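Local coordinates for protein RNA-dependent RNA polymerase (Dera Ghazi Khan orthonairovirus, PDB 6DX2) that carries a viral OTU cysteine protease domain with deubiquitinase activity and, as the full-length L protein, probably synthesises viral RNA, at residues V47-F52 and P153-K158; T64-A69 and D88-M93; T115-E120 and S139-L144. All blocks are in the same frame, centred on the assembly; numbering follows the deposited sequence.

Contact 1. Residues V47-F52 and P153-K158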
ATOM      1  N   VAL A  47      -4.541  -2.087   5.525  1.00 29.55           N
ATOM      2  CA  VAL A  47      -5.488  -1.359   4.680  1.00 28.13           C
ATOM      3  C   VAL A  47      -6.869  -1.360   5.320  1.00 30.64           C
ATOM      4  O   VAL A  47      -7.531  -0.315   5.390  1.00 30.27           O
ATOM      5  CB  VAL A  47      -5.518  -1.985   3.281  1.00 29.97           C
ATOM      6  CG1 VAL A  47      -6.744  -1.449   2.494  1.00 40.34           C
ATOM      7  CG2 VAL A  47      -4.209  -1.624   2.630  1.00 30.34           C
ATOM      8  N   SER A  48      -7.288  -2.515   5.889  1.00 28.97           N
ATOM      9  CA  SER A  48      -8.583  -2.546   6.544  1.00 27.42           C
ATOM     10  C   SER A  48      -8.603  -1.562   7.727  1.00 33.65           C
ATOM     11  O   SER A  48      -9.588  -0.852   7.946  1.00 30.32           O
ATOM     12  CB  SER A  48      -8.905  -3.967   7.032  1.00 31.06           C
ATOM     13  OG  SER A  48     -10.199  -4.055   7.624  1.00 34.03           O
ATOM     14  N   PHE A  49      -7.519  -1.523   8.508  1.00 28.11           N
ATOM     15  CA  PHE A  49      -7.499  -0.600   9.643  1.00 30.69           C
ATOM     16  C   PHE A  49      -7.709   0.833   9.186  1.00 30.49           C
ATOM     17  O   PHE A  49      -8.461   1.591   9.831  1.00 32.78           O
ATOM     18  CB  PHE A  49      -6.176  -0.684  10.411  1.00 31.87           C
ATOM     19  CG  PHE A  49      -6.187   0.209  11.658  1.00 36.95           C
ATOM     20  CD1 PHE A  49      -6.909  -0.164  12.768  1.00 44.92           C
ATOM     21  CD2 PHE A  49      -5.582   1.455  11.631  1.00 35.93           C
ATOM     22  CE1 PHE A  49      -6.959   0.656  13.928  1.00 49.27           C
ATOM     23  CE2 PHE A  49      -5.639   2.281  12.759  1.00 43.32           C
ATOM     24  CZ  PHE A  49      -6.328   1.864  13.898  1.00 51.08           C
ATOM     25  N   LEU A  50      -7.031   1.217   8.102  1.00 30.22           N
ATOM     26  CA  LEU A  50      -7.106   2.600   7.635  1.00 30.75           C
ATOM     27  C   LEU A  50      -8.448   2.925   7.004  1.00 32.34           C
ATOM     28  O   LEU A  50      -8.885   4.090   7.080  1.00 36.56           O
ATOM     29  CB  LEU A  50      -5.975   2.885   6.673  1.00 28.41           C
ATOM     30  CG  LEU A  50      -4.610   2.903   7.378  1.00 28.49           C
ATOM     31  CD1 LEU A  50      -3.528   3.001   6.358  1.00 31.48           C
ATOM     32  CD2 LEU A  50      -4.475   4.096   8.382  1.00 33.58           C
ATOM     33  N   LEU A  51      -9.114   1.954   6.379  1.00 31.91           N
ATOM     34  CA  LEU A  51     -10.413   2.254   5.767  1.00 35.72           C
ATOM     35  C   LEU A  51     -11.568   2.164   6.758  1.00 39.62           C
ATOM     36  O   LEU A  51     -12.503   2.969   6.676  1.00 41.10           O
ATOM     37  CB  LEU A  51     -10.693   1.318   4.608  1.00 33.42           C
ATOM     38  CG  LEU A  51      -9.694   1.397   3.486  1.00 31.26           C
ATOM     39  CD1 LEU A  51      -9.997   0.283   2.478  1.00 33.86           C
ATOM     40  CD2 LEU A  51      -9.788   2.799   2.747  1.00 33.32           C
ATOM     41  N   PHE A  52     -11.516   1.239   7.726  1.00 38.15           N
ATOM     42  CA  PHE A  52     -12.646   0.922   8.581  1.00 38.42           C
ATOM     43  C   PHE A  52     -12.391   1.087  10.074  1.00 37.70           C
ATOM     44  O   PHE A  52     -13.329   0.892  10.851  1.00 41.98           O
ATOM     45  CB  PHE A  52     -13.102  -0.541   8.352  1.00 41.79           C
ATOM     46  CG  PHE A  52     -13.509  -0.823   6.917  1.00 39.10           C
ATOM     47  CD1 PHE A  52     -14.765  -0.471   6.462  1.00 50.16           C
ATOM     48  CD2 PHE A  52     -12.631  -1.405   6.025  1.00 34.60           C
ATOM     49  CE1 PHE A  52     -15.116  -0.698   5.116  1.00 45.19           C
ATOM     50  CE2 PHE A  52     -12.998  -1.655   4.674  1.00 37.67           C
ATOM     51  CZ  PHE A  52     -14.214  -1.290   4.244  1.00 40.31           C
ATOM     52  N   PRO A 153      -0.061   0.142   9.472  1.00 30.85           N
ATOM     53  CA  PRO A 153      -0.703   1.408   9.068  1.00 33.27           C
ATOM     54  C   PRO A 153      -0.061   2.616   9.753  1.00 32.64           C
ATOM     55  O   PRO A 153       0.369   2.533  10.896  1.00 36.58           O
ATOM     56  CB  PRO A 153      -2.161   1.211   9.531  1.00 36.09           C
ATOM     57  CG  PRO A 153      -2.143   0.094  10.494  1.00 38.23           C
ATOM     58  CD  PRO A 153      -0.860  -0.632  10.439  1.00 34.00           C
ATOM     59  N   LEU A 154      -0.033   3.750   9.053  1.00 30.87           N
ATOM     60  CA  LEU A 154       0.365   5.038   9.617  1.00 34.84           C
ATOM     61  C   LEU A 154      -0.826   5.978   9.569  1.00 37.87           C
ATOM     62  O   LEU A 154      -1.586   5.939   8.617  1.00 35.36           O
ATOM     63  CB  LEU A 154       1.505   5.651   8.776  1.00 34.75           C
ATOM     64  CG  LEU A 154       2.786   4.778   8.772  1.00 31.25           C
ATOM     65  CD1 LEU A 154       3.666   5.370   7.613  1.00 33.01           C
ATOM     66  CD2 LEU A 154       3.433   4.853  10.160  1.00 36.21           C
ATOM     67  N   GLN A 155      -0.945   6.890  10.546  1.00 37.33           N
ATOM     68  CA  GLN A 155      -1.894   8.006  10.423  1.00 37.06           C
ATOM     69  C   GLN A 155      -1.187   9.314  10.704  1.00 38.74           C
ATOM     70  O   GLN A 155      -0.282   9.366  11.543  1.00 44.48           O
ATOM     71  CB  GLN A 155      -3.073   7.797  11.397  1.00 41.12           C
ATOM     72  CG  GLN A 155      -3.810   6.489  11.032  1.00 48.64           C
ATOM     73  CD  GLN A 155      -5.070   6.235  11.822  1.00 60.27           C
ATOM     74  OE1 GLN A 155      -5.034   6.050  13.046  1.00 62.08           O
ATOM     75  NE2 GLN A 155      -6.201   6.178  11.114  1.00 62.72           N
ATOM     76  N   LEU A 156      -1.615  10.372  10.014  1.00 41.82           N
ATOM     77  CA  LEU A 156      -1.013  11.685  10.231  1.00 48.30           C
ATOM     78  C   LEU A 156      -1.231  12.114  11.669  1.00 48.75           C
ATOM     79  O   LEU A 156      -2.298  11.876  12.251  1.00 48.94           O
ATOM     80  CB  LEU A 156      -1.589  12.725   9.272  1.00 45.00           C
ATOM     81  CG  LEU A 156      -0.838  12.714   7.943  1.00 45.24           C
ATOM     82  CD1 LEU A 156      -1.326  13.835   7.093  1.00 53.83           C
ATOM     83  CD2 LEU A 156       0.627  12.874   8.216  1.00 49.93           C
ATOM     84  N   MET A 157      -0.175  12.668  12.263  1.00 47.50           N
ATOM     85  CA  MET A 157      -0.198  12.997  13.679  1.00 58.62           C
ATOM     86  C   MET A 157      -1.086  14.194  13.950  1.00 65.33           C
ATOM     87  O   MET A 157      -1.283  15.066  13.095  1.00 60.18           O
ATOM     88  CB  MET A 157       1.199  13.304  14.193  1.00 57.86           C
ATOM     89  CG  MET A 157       1.884  12.087  14.747  1.00 68.60           C
ATOM     90  SD  MET A 157       3.401  12.509  15.590  1.00 74.79           S
ATOM     91  CE  MET A 157       3.892  13.951  14.714  1.00 71.21           C
ATOM     92  N   LYS A 158      -1.556  14.246  15.196  1.00 80.98           N
ATOM     93  CA  LYS A 158      -2.470  15.249  15.744  1.00 93.77           C
ATOM     94  C   LYS A 158      -3.859  15.024  15.154  1.00100.76           C
ATOM     95  O   LYS A 158      -4.400  13.912  15.231  1.00 99.11           O
ATOM     96  CB  LYS A 158      -1.962  16.676  15.486  1.00 92.18           C
ATOM     97  CG  LYS A 158      -0.623  16.957  16.143  1.00 94.26           C
ATOM     98  CD  LYS A 158      -0.026  18.270  15.666  1.00 99.99           C
ATOM     99  CE  LYS A 158       1.104  18.747  16.593  1.00100.25           C
ATOM    100  NZ  LYS A 158       1.867  19.890  16.015  1.00 96.55           N
TER
HETATM  101  O   HOH W   1      -7.340   6.243   8.206  1.00 51.73           O
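The Phe49 and Gln155 side chains cross at about a right angle, with ring and carboxamide planes inclined at 62°: Gln155 OE1 comes up to the ring edge near its plane, 3.8 Å from Phe49 CE2, while Pro153 CG approaches the same ring obliquely, 3.9 Å from Phe49 CD2. This is helix-on-sheet packing within the OTU-like cysteine protease fold, with helix 42-52 laid beside strand 150-156; the short axes come within 8.4 Å and run at 32°. The CG of Phe49 stands anti to its backbone N (chi1 -176°), which swings the ring toward the strand. Leu50 fills the other half of the contact. Its CG rests on Pro153 CB at 3.7 Å, and its CD2 reaches further along the strand, to 3.4 Å from Leu154 O and 3.6 Å from Gln155 CG, the Leu50 and Gln155 side chains running antiparallel past one another. Inward, Leu50 also touches Leu142 of the adjoining strand. No direct hydrogen bond links helix and strand. Gln155 NE2 is held by Glu53 OE1, just past the helix, and by a water that accepts from Gln155 NE2 at 3.1 Å and donates to Leu50 O at 2.9 Å.

Contact 2. Residues T64-A69 and D88-M93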
ATOM      1  N   THR A  64     -12.160  -7.311  -3.341  1.00 35.56           N
ATOM      2  CA  THR A  64     -12.177  -6.128  -4.185  1.00 38.24           C
ATOM      3  C   THR A  64     -10.995  -6.133  -5.142  1.00 35.53           C
ATOM      4  O   THR A  64     -11.163  -5.896  -6.347  1.00 35.79           O
ATOM      5  CB  THR A  64     -12.179  -4.882  -3.300  1.00 37.45           C
ATOM      6  OG1 THR A  64     -13.429  -4.835  -2.599  1.00 37.69           O
ATOM      7  CG2 THR A  64     -12.059  -3.666  -4.170  1.00 42.77           C
ATOM      8  N   ILE A  65      -9.814  -6.489  -4.634  1.00 36.54           N
ATOM      9  CA  ILE A  65      -8.636  -6.596  -5.495  1.00 36.90           C
ATOM     10  C   ILE A  65      -8.862  -7.658  -6.563  1.00 34.22           C
ATOM     11  O   ILE A  65      -8.504  -7.492  -7.740  1.00 36.55           O
ATOM     12  CB  ILE A  65      -7.404  -6.934  -4.647  1.00 35.20           C
ATOM     13  CG1 ILE A  65      -7.058  -5.756  -3.754  1.00 30.90           C
ATOM     14  CG2 ILE A  65      -6.196  -7.327  -5.550  1.00 38.98           C
ATOM     15  CD1 ILE A  65      -6.002  -6.176  -2.710  1.00 33.13           C
ATOM     16  N   ALA A  66      -9.452  -8.776  -6.164  1.00 34.09           N
ATOM     17  CA  ALA A  66      -9.644  -9.851  -7.101  1.00 34.96           C
ATOM     18  C   ALA A  66     -10.607  -9.422  -8.206  1.00 38.07           C
ATOM     19  O   ALA A  66     -10.412  -9.773  -9.364  1.00 41.32           O
ATOM     20  CB  ALA A  66     -10.150 -11.093  -6.366  1.00 35.33           C
ATOM     21  N   SER A  67     -11.647  -8.650  -7.859  1.00 42.67           N
ATOM     22  CA  SER A  67     -12.605  -8.223  -8.872  1.00 48.61           C
ATOM     23  C   SER A  67     -11.935  -7.292  -9.866  1.00 40.30           C
ATOM     24  O   SER A  67     -12.177  -7.398 -11.087  1.00 43.26           O
ATOM     25  CB  SER A  67     -13.821  -7.536  -8.228  1.00 44.97           C
ATOM     26  OG  SER A  67     -13.593  -6.141  -8.020  1.00 47.27           O
ATOM     27  N   PHE A  68     -11.072  -6.399  -9.364  1.00 37.40           N
ATOM     28  CA  PHE A  68     -10.351  -5.523 -10.274  1.00 38.97           C
ATOM     29  C   PHE A  68      -9.449  -6.340 -11.200  1.00 41.83           C
ATOM     30  O   PHE A  68      -9.376  -6.061 -12.394  1.00 39.73           O
ATOM     31  CB  PHE A  68      -9.552  -4.472  -9.504  1.00 33.24           C
ATOM     32  CG  PHE A  68      -9.010  -3.392 -10.381  1.00 37.11           C
ATOM     33  CD1 PHE A  68      -9.765  -2.259 -10.665  1.00 36.17           C
ATOM     34  CD2 PHE A  68      -7.764  -3.552 -10.993  1.00 33.14           C
ATOM     35  CE1 PHE A  68      -9.272  -1.269 -11.501  1.00 37.79           C
ATOM     36  CE2 PHE A  68      -7.270  -2.575 -11.836  1.00 39.41           C
ATOM     37  CZ  PHE A  68      -8.018  -1.417 -12.071  1.00 38.87           C
ATOM     38  N   ALA A  69      -8.709  -7.315 -10.645  1.00 36.69           N
ATOM     39  CA  ALA A  69      -7.796  -8.131 -11.447  1.00 40.20           C
ATOM     40  C   ALA A  69      -8.543  -8.913 -12.525  1.00 43.51           C
ATOM     41  O   ALA A  69      -8.035  -9.097 -13.634  1.00 43.75           O
ATOM     42  CB  ALA A  69      -7.001  -9.080 -10.519  1.00 37.34           C
ATOM     43  N   ASP A  88      -4.413 -17.087 -12.366  1.00 50.09           N
ATOM     44  CA  ASP A  88      -3.302 -17.467 -11.493  1.00 48.83           C
ATOM     45  C   ASP A  88      -3.098 -16.452 -10.364  1.00 49.35           C
ATOM     46  O   ASP A  88      -2.894 -16.841  -9.205  1.00 43.30           O
ATOM     47  CB  ASP A  88      -2.010 -17.600 -12.298  1.00 49.71           C
ATOM     48  CG  ASP A  88      -2.061 -18.726 -13.323  1.00 63.21           C
ATOM     49  OD1 ASP A  88      -2.953 -19.606 -13.219  1.00 55.57           O
ATOM     50  OD2 ASP A  88      -1.215 -18.712 -14.245  1.00 65.62           O
ATOM     51  N   TYR A  89      -3.134 -15.147 -10.689  1.00 42.17           N
ATOM     52  CA  TYR A  89      -2.932 -14.135  -9.669  1.00 38.93           C
ATOM     53  C   TYR A  89      -3.997 -14.254  -8.589  1.00 40.79           C
ATOM     54  O   TYR A  89      -3.688 -14.263  -7.377  1.00 40.23           O
ATOM     55  CB  TYR A  89      -2.944 -12.728 -10.274  1.00 40.55           C
ATOM     56  CG  TYR A  89      -2.956 -11.637  -9.183  1.00 35.67           C
ATOM     57  CD1 TYR A  89      -1.864 -11.444  -8.338  1.00 33.67           C
ATOM     58  CD2 TYR A  89      -4.071 -10.850  -8.979  1.00 35.01           C
ATOM     59  CE1 TYR A  89      -1.892 -10.535  -7.343  1.00 34.42           C
ATOM     60  CE2 TYR A  89      -4.090  -9.905  -7.977  1.00 33.68           C
ATOM     61  CZ  TYR A  89      -2.994  -9.746  -7.164  1.00 33.84           C
ATOM     62  OH  TYR A  89      -3.010  -8.798  -6.169  1.00 34.05           O
ATOM     63  N   ARG A  90      -5.267 -14.336  -9.003  1.00 41.22           N
ATOM     64  CA  ARG A  90      -6.322 -14.297  -7.994  1.00 41.93           C
ATOM     65  C   ARG A  90      -6.261 -15.513  -7.089  1.00 42.61           C
ATOM     66  O   ARG A  90      -6.476 -15.393  -5.881  1.00 45.22           O
ATOM     67  CB  ARG A  90      -7.696 -14.180  -8.644  1.00 40.13           C
ATOM     68  CG  ARG A  90      -7.896 -12.811  -9.265  1.00 41.02           C
ATOM     69  CD  ARG A  90      -9.248 -12.811 -10.011  1.00 49.37           C
ATOM     70  NE  ARG A  90      -9.109 -13.153 -11.425  1.00 62.24           N
ATOM     71  CZ  ARG A  90      -9.748 -14.161 -12.013  1.00 60.69           C
ATOM     72  NH1 ARG A  90     -10.560 -14.931 -11.297  1.00 65.28           N
ATOM     73  NH2 ARG A  90      -9.570 -14.392 -13.307  1.00 49.98           N
ATOM     74  N   ALA A  91      -5.920 -16.677  -7.638  1.00 43.80           N
ATOM     75  CA  ALA A  91      -5.876 -17.894  -6.828  1.00 46.29           C
ATOM     76  C   ALA A  91      -4.774 -17.811  -5.772  1.00 47.73           C
ATOM     77  O   ALA A  91      -4.943 -18.278  -4.637  1.00 53.57           O
ATOM     78  CB  ALA A  91      -5.670 -19.117  -7.722  1.00 50.50           C
ATOM     79  N   ASP A  92      -3.638 -17.224  -6.131  1.00 43.76           N
ATOM     80  CA  ASP A  92      -2.551 -17.062  -5.167  1.00 39.93           C
ATOM     81  C   ASP A  92      -2.884 -15.991  -4.129  1.00 39.38           C
ATOM     82  O   ASP A  92      -2.763 -16.219  -2.926  1.00 40.28           O
ATOM     83  CB  ASP A  92      -1.268 -16.682  -5.901  1.00 45.97           C
ATOM     84  CG  ASP A  92      -0.025 -17.022  -5.106  1.00 64.55           C
ATOM     85  OD1 ASP A  92      -0.085 -18.001  -4.325  1.00 66.40           O
ATOM     86  OD2 ASP A  92       0.999 -16.314  -5.248  1.00 68.70           O
ATOM     87  N   MET A  93      -3.288 -14.805  -4.589  1.00 37.70           N
ATOM     88  CA  MET A  93      -3.515 -13.685  -3.679  1.00 35.67           C
ATOM     89  C   MET A  93      -4.618 -14.000  -2.676  1.00 34.72           C
ATOM     90  O   MET A  93      -4.553 -13.535  -1.527  1.00 36.46           O
ATOM     91  CB  MET A  93      -3.841 -12.419  -4.506  1.00 35.79           C
ATOM     92  CG  MET A  93      -4.103 -11.161  -3.764  1.00 34.99           C
ATOM     93  SD  MET A  93      -5.836 -11.037  -3.218  1.00 38.49           S
ATOM     94  CE  MET A  93      -6.663 -10.813  -4.803  1.00 41.02           C
TER
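Met93 reaches with its terminal methyl over Ile65 and Ala66: Met93 CE lies 3.6 Å from Ile65 CG2 and 3.8 Å from Ala66 CB, and is also near the backbone N of Ala66. The CG of Met93 is anti to the backbone N, and bends at chi2 (-85°) and chi3 (-69°) then carry CE across the gap to the neighbouring helix. The two segments form an antiparallel helix pair in the helical part of the OTU-like protease domain, their axes 9.8 Å apart at 172°. The small Ala66 side chain is consistent with the close approach at the centre, where Ala66 CA and Arg90 CA are separated by 5.6 Å.

One turn before Met93, the Tyr89 ring turns its edge to helix 58-71. Ala69 CB meets that edge 3.8 Å from Tyr89 CD2, and Ile65 CG2 meets it farther out, 3.6 Å from Tyr89 OH. One face of the ring is covered within its own helix by Met93 CB, offset toward the rim. The hydroxyl is hydrogen-bonded to Glu104 OE2 on helix 102-112, whose Ile107 packs on both Ile65 and Tyr89.

Arg90 contributes its aliphatic part. Its CG lies 4.0 Å from Ala69 CB and its CD presses on Ala66 O at 3.3 Å, after which a bend at chi3 turns the guanidinium, and NH2 bonds to Ser86 OG near the start of its own helix.

No hydrogen bond or salt bridge crosses between the segments. Between them contact is by methyl, ring-edge and methylene packing, though Lys62 NZ, one turn before Ala66, hydrogen-bonds to Met93 O. The polar ends of Tyr89 and Arg90 are anchored elsewhere, which probably limits the movement of the parts of those side chains that face helix 58-71.

Contact 3. Residues T115-E120 and S139-L144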
ATOM      1  N   THR A 115      -5.495   6.661  -2.895  1.00 32.33           N
ATOM      2  CA  THR A 115      -4.056   6.719  -3.069  1.00 30.41           C
ATOM      3  C   THR A 115      -3.444   5.923  -1.942  1.00 27.88           C
ATOM      4  O   THR A 115      -3.904   6.037  -0.785  1.00 30.08           O
ATOM      5  CB  THR A 115      -3.609   8.190  -3.065  1.00 33.09           C
ATOM      6  OG1 THR A 115      -4.097   8.797  -4.285  1.00 33.97           O
ATOM      7  CG2 THR A 115      -2.072   8.339  -3.109  1.00 34.78           C
ATOM      8  N   ILE A 116      -2.413   5.130  -2.268  1.00 30.06           N
ATOM      9  CA  ILE A 116      -1.735   4.302  -1.291  1.00 29.64           C
ATOM     10  C   ILE A 116      -0.253   4.581  -1.389  1.00 29.55           C
ATOM     11  O   ILE A 116       0.292   4.622  -2.491  1.00 31.65           O
ATOM     12  CB  ILE A 116      -2.008   2.797  -1.490  1.00 33.91           C
ATOM     13  CG1 ILE A 116      -3.541   2.547  -1.365  1.00 37.09           C
ATOM     14  CG2 ILE A 116      -1.110   1.989  -0.503  1.00 29.72           C
ATOM     15  CD1 ILE A 116      -3.991   1.092  -1.764  1.00 35.33           C
ATOM     16  N   ILE A 117       0.397   4.804  -0.250  1.00 29.28           N
ATOM     17  CA  ILE A 117       1.824   5.104  -0.251  1.00 30.45           C
ATOM     18  C   ILE A 117       2.539   4.047   0.563  1.00 28.15           C
ATOM     19  O   ILE A 117       2.153   3.773   1.707  1.00 31.25           O
ATOM     20  CB  ILE A 117       2.107   6.504   0.309  1.00 28.25           C
ATOM     21  CG1 ILE A 117       1.382   7.514  -0.552  1.00 30.67           C
ATOM     22  CG2 ILE A 117       3.643   6.766   0.407  1.00 29.89           C
ATOM     23  CD1 ILE A 117       1.463   8.978   0.040  1.00 29.12           C
ATOM     24  N   LEU A 118       3.573   3.448  -0.027  1.00 28.42           N
ATOM     25  CA  LEU A 118       4.390   2.475   0.679  1.00 31.45           C
ATOM     26  C   LEU A 118       5.643   3.201   1.113  1.00 29.56           C
ATOM     27  O   LEU A 118       6.461   3.594   0.274  1.00 32.21           O
ATOM     28  CB  LEU A 118       4.735   1.264  -0.188  1.00 31.68           C
ATOM     29  CG  LEU A 118       3.561   0.541  -0.862  1.00 38.02           C
ATOM     30  CD1 LEU A 118       4.016  -0.791  -1.598  1.00 38.18           C
ATOM     31  CD2 LEU A 118       2.427   0.298   0.138  1.00 38.68           C
ATOM     32  N   TRP A 119       5.794   3.397   2.433  1.00 27.03           N
ATOM     33  CA  TRP A 119       6.975   4.052   2.967  1.00 29.10           C
ATOM     34  C   TRP A 119       7.898   2.935   3.431  1.00 31.53           C
ATOM     35  O   TRP A 119       7.659   2.307   4.467  1.00 34.18           O
ATOM     36  CB  TRP A 119       6.611   4.937   4.157  1.00 30.61           C
ATOM     37  CG  TRP A 119       5.624   6.050   3.844  1.00 29.27           C
ATOM     38  CD1 TRP A 119       4.247   6.000   3.977  1.00 28.37           C
ATOM     39  CD2 TRP A 119       5.934   7.365   3.370  1.00 31.23           C
ATOM     40  NE1 TRP A 119       3.699   7.214   3.660  1.00 31.79           N
ATOM     41  CE2 TRP A 119       4.709   8.069   3.275  1.00 32.43           C
ATOM     42  CE3 TRP A 119       7.127   8.019   3.035  1.00 33.42           C
ATOM     43  CZ2 TRP A 119       4.614   9.362   2.796  1.00 31.93           C
ATOM     44  CZ3 TRP A 119       7.033   9.362   2.570  1.00 34.84           C
ATOM     45  CH2 TRP A 119       5.797  10.005   2.463  1.00 34.43           C
ATOM     46  N   GLU A 120       8.958   2.677   2.677  1.00 35.90           N
ATOM     47  CA  GLU A 120       9.950   1.707   3.109  1.00 37.04           C
ATOM     48  C   GLU A 120      10.898   2.381   4.076  1.00 36.19           C
ATOM     49  O   GLU A 120      11.555   3.376   3.737  1.00 42.51           O
ATOM     50  CB  GLU A 120      10.688   1.109   1.916  1.00 39.01           C
ATOM     51  CG  GLU A 120       9.836  -0.011   1.281  1.00 57.17           C
ATOM     52  CD  GLU A 120      10.260  -0.411  -0.124  1.00 72.68           C
ATOM     53  OE1 GLU A 120       9.451  -0.219  -1.067  1.00 72.41           O
ATOM     54  OE2 GLU A 120      11.393  -0.924  -0.278  1.00 78.15           O
ATOM     55  N   SER A 139      -1.898  13.253   2.912  1.00 32.97           N
ATOM     56  CA  SER A 139      -2.901  13.329   3.959  1.00 37.62           C
ATOM     57  C   SER A 139      -4.165  12.555   3.637  1.00 37.21           C
ATOM     58  O   SER A 139      -4.905  12.219   4.565  1.00 42.61           O
ATOM     59  CB  SER A 139      -3.273  14.773   4.244  1.00 38.28           C
ATOM     60  OG  SER A 139      -3.812  15.416   3.108  1.00 38.44           O
ATOM     61  N   THR A 140      -4.448  12.276   2.351  1.00 31.05           N
ATOM     62  CA  THR A 140      -5.628  11.499   2.008  1.00 29.05           C
ATOM     63  C   THR A 140      -5.287  10.059   1.705  1.00 37.30           C
ATOM     64  O   THR A 140      -6.192   9.274   1.468  1.00 38.72           O
ATOM     65  CB  THR A 140      -6.343  12.135   0.778  1.00 36.89           C
ATOM     66  OG1 THR A 140      -5.451  12.195  -0.344  1.00 40.45           O
ATOM     67  CG2 THR A 140      -6.754  13.559   1.067  1.00 39.12           C
ATOM     68  N   ALA A 141      -4.014   9.726   1.629  1.00 27.86           N
ATOM     69  CA  ALA A 141      -3.631   8.397   1.237  1.00 30.35           C
ATOM     70  C   ALA A 141      -3.789   7.414   2.388  1.00 29.44           C
ATOM     71  O   ALA A 141      -3.839   7.795   3.569  1.00 32.73           O
ATOM     72  CB  ALA A 141      -2.163   8.389   0.768  1.00 30.65           C
ATOM     73  N   LEU A 142      -3.772   6.150   2.020  1.00 30.88           N
ATOM     74  CA  LEU A 142      -3.449   5.081   2.975  1.00 27.94           C
ATOM     75  C   LEU A 142      -1.933   4.977   3.013  1.00 29.54           C
ATOM     76  O   LEU A 142      -1.309   4.486   2.063  1.00 31.10           O
ATOM     77  CB  LEU A 142      -4.085   3.754   2.606  1.00 29.67           C
ATOM     78  CG  LEU A 142      -5.549   3.655   2.214  1.00 41.64           C
ATOM     79  CD1 LEU A 142      -5.979   2.172   2.282  1.00 39.99           C
ATOM     80  CD2 LEU A 142      -6.450   4.443   3.008  1.00 42.67           C
ATOM     81  N   ASN A 143      -1.372   5.392   4.134  1.00 27.69           N
ATOM     82  CA  ASN A 143       0.063   5.427   4.357  1.00 28.34           C
ATOM     83  C   ASN A 143       0.440   4.147   5.061  1.00 27.23           C
ATOM     84  O   ASN A 143      -0.005   3.936   6.189  1.00 30.02           O
ATOM     85  CB  ASN A 143       0.430   6.644   5.194  1.00 29.20           C
ATOM     86  CG  ASN A 143       0.242   7.913   4.395  1.00 32.48           C
ATOM     87  OD1 ASN A 143       0.998   8.135   3.468  1.00 33.14           O
ATOM     88  ND2 ASN A 143      -0.879   8.607   4.591  1.00 30.80           N
ATOM     89  N   LEU A 144       1.332   3.369   4.441  1.00 27.71           N
ATOM     90  CA  LEU A 144       1.756   2.081   4.989  1.00 29.75           C
ATOM     91  C   LEU A 144       3.237   2.134   5.243  1.00 30.28           C
ATOM     92  O   LEU A 144       3.994   2.596   4.372  1.00 32.77           O
ATOM     93  CB  LEU A 144       1.457   0.945   3.955  1.00 28.20           C
ATOM     94  CG  LEU A 144      -0.028   0.809   3.602  1.00 31.92           C
ATOM     95  CD1 LEU A 144      -0.163  -0.342   2.622  1.00 34.11           C
ATOM     96  CD2 LEU A 144      -0.915   0.537   4.853  1.00 34.73           C
TER
HETATM   97  O   HOH W   2      -6.774   8.389  -1.039  1.00 43.59           O
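Trp119 lies alongside Asn143, and from its base outward it follows the neighbouring strand. CB sits 3.5 Å from Leu144 O, CD1 approaches the same oxygen at 3.4 Å near the ring plane, and NE1 donates to Asn143 OD1 at 2.9 Å. This indole bond is nearly straight (167° at the hydrogen) and lies in the ring plane, but it meets the carboxamide obliquely, with a C=O...N angle of 118° and the donor tilted from the amide plane. Beyond NE1, CZ2 still passes near OD1. Ile117 CG2 rests on one face of the indole, 3.2 Å above its plane and toward the rim, and the rings of Phe25 and Phe31 also meet it. Asn143 is steadied at its other end, where ND2 bonds to Val138 O.

The strands are a parallel pair inside the mixed sheet of the OTU fold, flanked by strands 127-133 and 150-156. Their backbones alternate donors: Leu142 N to Thr115 O, Ile117 N to Leu142 O, Leu144 N to Ile117 O and Trp119 N to Leu144 O.

Ile117 CD1, on the Trp119 face, lies 3.6 Å from Asn143 OD1 and 3.7 Å from Ala141 CB. The reverse face is aliphatic: Leu118 CD2 touches Leu144 CD1 at 3.6 Å, and Ile116 and Leu118 pack on Ala105 of helix 102-112. A water accepts from Thr115 N and donates to Thr140 O, linking the segments ahead of the Leu142 N to Thr115 O bond.

Overall arrangement
Contacts 1 and 3 share one sheet and adjoin, their centres 9 Å apart. Strands 142-147 and 150-156 are neighbours, probably hydrogen-bonded from Leu154 N to Asn143 O (2.9 Å), and Val47 CG1 packs on Leu142 CD1 at 3.7 Å. Contact 2 lies in the helical part, its centre 24 Å from contact 1's and 21 Å from contact 3's, touching neither; helix 102-112 spans the gap, receiving Ile65 and Tyr89 from contact 2, Val47 and Leu51 from contact 1, and Ile116 and Leu118 from contact 3. In OTU proteases the catalytic cysteine opens a central helix and the histidine lies by a sheet strand, probably here helix 42-52 and strand 150-156, which contact 1 joins away from the helix start.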